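PDB 2CL2: putative laminarinase from Phanerochaete chrysosporium, which probably hydrolyses O-glycosidic bonds in beta-glucans such as laminarin, as a secreted glycoside hydrolase of family 16. Local coordinates for residues R90-G95 with P177-N182. Residues are numbered along the deposited sequence; the frame is centred on the assembly and turned at random.
Sequences RHMPQG and PSFNAN. With MAN (alpha-D-mannopyranose), chain B.
Asn180, on the short helix 176-181, pairs its side-chain amide with the backbone of Met92 in the segment linking strands 83-89 and 98-105, which lie in the two different sheets of the family 16 beta-sandwich. Three hydrogen bonds carry the contact. OD1 of Asn180 accepts from Met92 N at 2.8 Å, nearly straight at 168°, while its ND2 gives one hydrogen to Met92 O and the other to OE1 of Gln94, again at 2.8 Å. Asparagine suits the place because one flat group accepts once and donates twice; the Gln94 amide, lying nearly coplanar with it, offers OE1 through a lone pair. A leucine here would probably leave Met92 N and O and the Gln94 carbonyl without their mates.

Stacking fixes the same amide from one face. The flat His91 ring suits a planar partner, lying 5° from parallel with Asn180 CG 3.4 Å above its plane; a hydrogen bond from ND1 to Tyr288 O helps set its rotation.

In the apolar part, a bend at chi3 (67°) brings Met92 CE over the centre of the Phe179 ring, 3.6 Å from its centroid, a CH-pi contact that suits a flexible thioether. Met92 SD stands above the same ring, 4.9 Å from the centroid, the more distant Met-aromatic part; Phe179 also touches Phe200 of strand 195-202.

A water bridges the two backbones, donating to Arg90 O and to Asn180 O, each at 2.8 Å.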
loop_
_atom_site.group_PDB
_atom_site.type_symbol
_atom_site.label_atom_id
_atom_site.label_comp_id
_atom_site.label_asym_id
_atom_site.label_seq_id
_atom_site.Cartn_x
_atom_site.Cartn_y
_atom_site.Cartn_z
ATOM N N ARG A 90 -11.265 -0.882 5.453
ATOM C CA ARG A 90 -12.413 -0.020 5.714
ATOM C C ARG A 90 -12.073 1.454 5.520
ATOM O O ARG A 90 -12.939 2.239 5.150
ATOM C CB ARG A 90 -12.907 -0.207 7.141
ATOM C CG ARG A 90 -13.197 -1.648 7.533
ATOM C CD ARG A 90 -13.938 -1.674 8.851
ATOM N NE ARG A 90 -14.232 -3.017 9.349
ATOM C CZ ARG A 90 -13.576 -3.643 10.322
ATOM N NH1 ARG A 90 -12.527 -3.105 10.925
ATOM N NH2 ARG A 90 -13.963 -4.852 10.685
ATOM N N HIS A 91 -10.822 1.821 5.781
ATOM C CA HIS A 91 -10.384 3.215 5.758
ATOM C C HIS A 91 -8.894 3.228 5.464
ATOM O O HIS A 91 -8.152 2.375 5.965
ATOM C CB HIS A 91 -10.636 3.852 7.130
ATOM C CG HIS A 91 -10.602 5.355 7.144
ATOM N ND1 HIS A 91 -9.440 6.078 7.330
ATOM C CD2 HIS A 91 -11.600 6.270 7.051
ATOM C CE1 HIS A 91 -9.725 7.369 7.332
ATOM N NE2 HIS A 91 -11.029 7.511 7.165
ATOM N N MET A 92 -8.454 4.212 4.690
ATOM C CA MET A 92 -7.025 4.427 4.482
ATOM C C MET A 92 -6.699 5.856 4.903
ATOM O O MET A 92 -7.581 6.712 4.973
ATOM C CB MET A 92 -6.607 4.191 3.023
ATOM C CG MET A 92 -7.074 5.262 2.040
ATOM S SD MET A 92 -6.256 5.119 0.431
ATOM C CE MET A 92 -6.914 3.567 -0.178
ATOM N N PRO A 93 -5.430 6.124 5.212
ATOM C CA PRO A 93 -5.117 7.474 5.652
ATOM C C PRO A 93 -5.483 8.543 4.631
ATOM O O PRO A 93 -5.269 8.376 3.423
ATOM C CB PRO A 93 -3.599 7.416 5.881
ATOM C CG PRO A 93 -3.344 5.985 6.214
ATOM C CD PRO A 93 -4.251 5.243 5.275
ATOM N N GLN A 94 -6.019 9.652 5.135
ATOM C CA GLN A 94 -6.225 10.820 4.308
ATOM C C GLN A 94 -5.715 12.066 5.013
ATOM O O GLN A 94 -5.493 12.066 6.235
ATOM C CB GLN A 94 -7.698 10.962 3.925
ATOM C CG GLN A 94 -8.633 11.298 5.067
ATOM C CD GLN A 94 -10.049 11.515 4.592
ATOM O OE1 GLN A 94 -10.744 10.581 4.228
ATOM N NE2 GLN A 94 -10.473 12.763 4.571
ATOM N N GLY A 95 -5.524 13.109 4.207
ATOM C CA GLY A 95 -5.048 14.405 4.664
ATOM C C GLY A 95 -3.905 14.895 3.803
ATOM O O GLY A 95 -3.144 14.114 3.226
ATOM N N PRO A 177 -10.023 10.237 0.154
ATOM C CA PRO A 177 -11.323 10.621 0.690
ATOM C C PRO A 177 -12.498 9.939 -0.025
ATOM O O PRO A 177 -13.472 9.576 0.620
ATOM C CB PRO A 177 -11.333 12.144 0.502
ATOM C CG PRO A 177 -9.877 12.531 0.554
ATOM C CD PRO A 177 -9.173 11.409 -0.135
ATOM N N SER A 178 -12.397 9.727 -1.331
ATOM C CA SER A 178 -13.469 9.053 -2.063
ATOM C C SER A 178 -13.654 7.613 -1.577
ATOM O O SER A 178 -14.756 7.169 -1.319
ATOM C CB SER A 178 -13.146 9.053 -3.557
ATOM O OG SER A 178 -14.168 8.420 -4.296
ATOM N N PHE A 179 -12.548 6.895 -1.466
ATOM C CA PHE A 179 -12.522 5.537 -0.921
ATOM C C PHE A 179 -13.101 5.509 0.486
ATOM O O PHE A 179 -13.952 4.684 0.799
ATOM C CB PHE A 179 -11.059 5.084 -0.941
ATOM C CG PHE A 179 -10.759 3.758 -0.280
ATOM C CD1 PHE A 179 -10.666 2.597 -1.030
ATOM C CD2 PHE A 179 -10.433 3.693 1.059
ATOM C CE1 PHE A 179 -10.307 1.394 -0.437
ATOM C CE2 PHE A 179 -10.078 2.485 1.662
ATOM C CZ PHE A 179 -10.018 1.340 0.915
ATOM N N ASN A 180 -12.660 6.433 1.330
ATOM C CA ASN A 180 -13.114 6.460 2.709
ATOM C C ASN A 180 -14.612 6.758 2.849
ATOM O O ASN A 180 -15.314 6.129 3.646
ATOM C CB ASN A 180 -12.275 7.443 3.538
ATOM C CG ASN A 180 -10.860 6.955 3.749
ATOM O OD1 ASN A 180 -10.586 5.762 3.661
ATOM N ND2 ASN A 180 -9.948 7.879 4.014
ATOM N N ALA A 181 -15.101 7.693 2.037
ATOM C CA ALA A 181 -16.533 8.041 2.006
ATOM C C ALA A 181 -17.375 6.823 1.658
ATOM O O ALA A 181 -18.508 6.677 2.132
ATOM C CB ALA A 181 -16.786 9.150 0.994
ATOM N N ASN A 182 -16.819 5.950 0.826
ATOM C CA ASN A 182 -17.513 4.763 0.348
ATOM C C ASN A 182 -17.346 3.540 1.250
ATOM O O ASN A 182 -17.829 2.452 0.916
ATOM C CB ASN A 182 -17.000 4.413 -1.048
ATOM C CG ASN A 182 -17.987 3.593 -1.857
ATOM O OD1 ASN A 182 -19.187 3.888 -1.886
ATOM N ND2 ASN A 182 -17.481 2.586 -2.561
HETATM C C1 MAN B . -20.033 -0.737 12.670
HETATM C C2 MAN B . -20.598 -2.140 12.529
HETATM C C3 MAN B . -19.510 -3.175 12.284
HETATM C C4 MAN B . -18.600 -2.744 11.142
HETATM C C5 MAN B . -18.158 -1.289 11.292
HETATM C C6 MAN B . -17.471 -0.820 10.017
HETATM O O2 MAN B . -21.495 -2.149 11.451
HETATM O O3 MAN B . -20.106 -4.417 11.968
HETATM O O4 MAN B . -17.465 -3.585 11.131
HETATM O O5 MAN B . -19.258 -0.425 11.533
HETATM O O6 MAN B . -16.804 0.397 10.273
HETATM O O HOH W 1 -14.219 4.615 5.733
#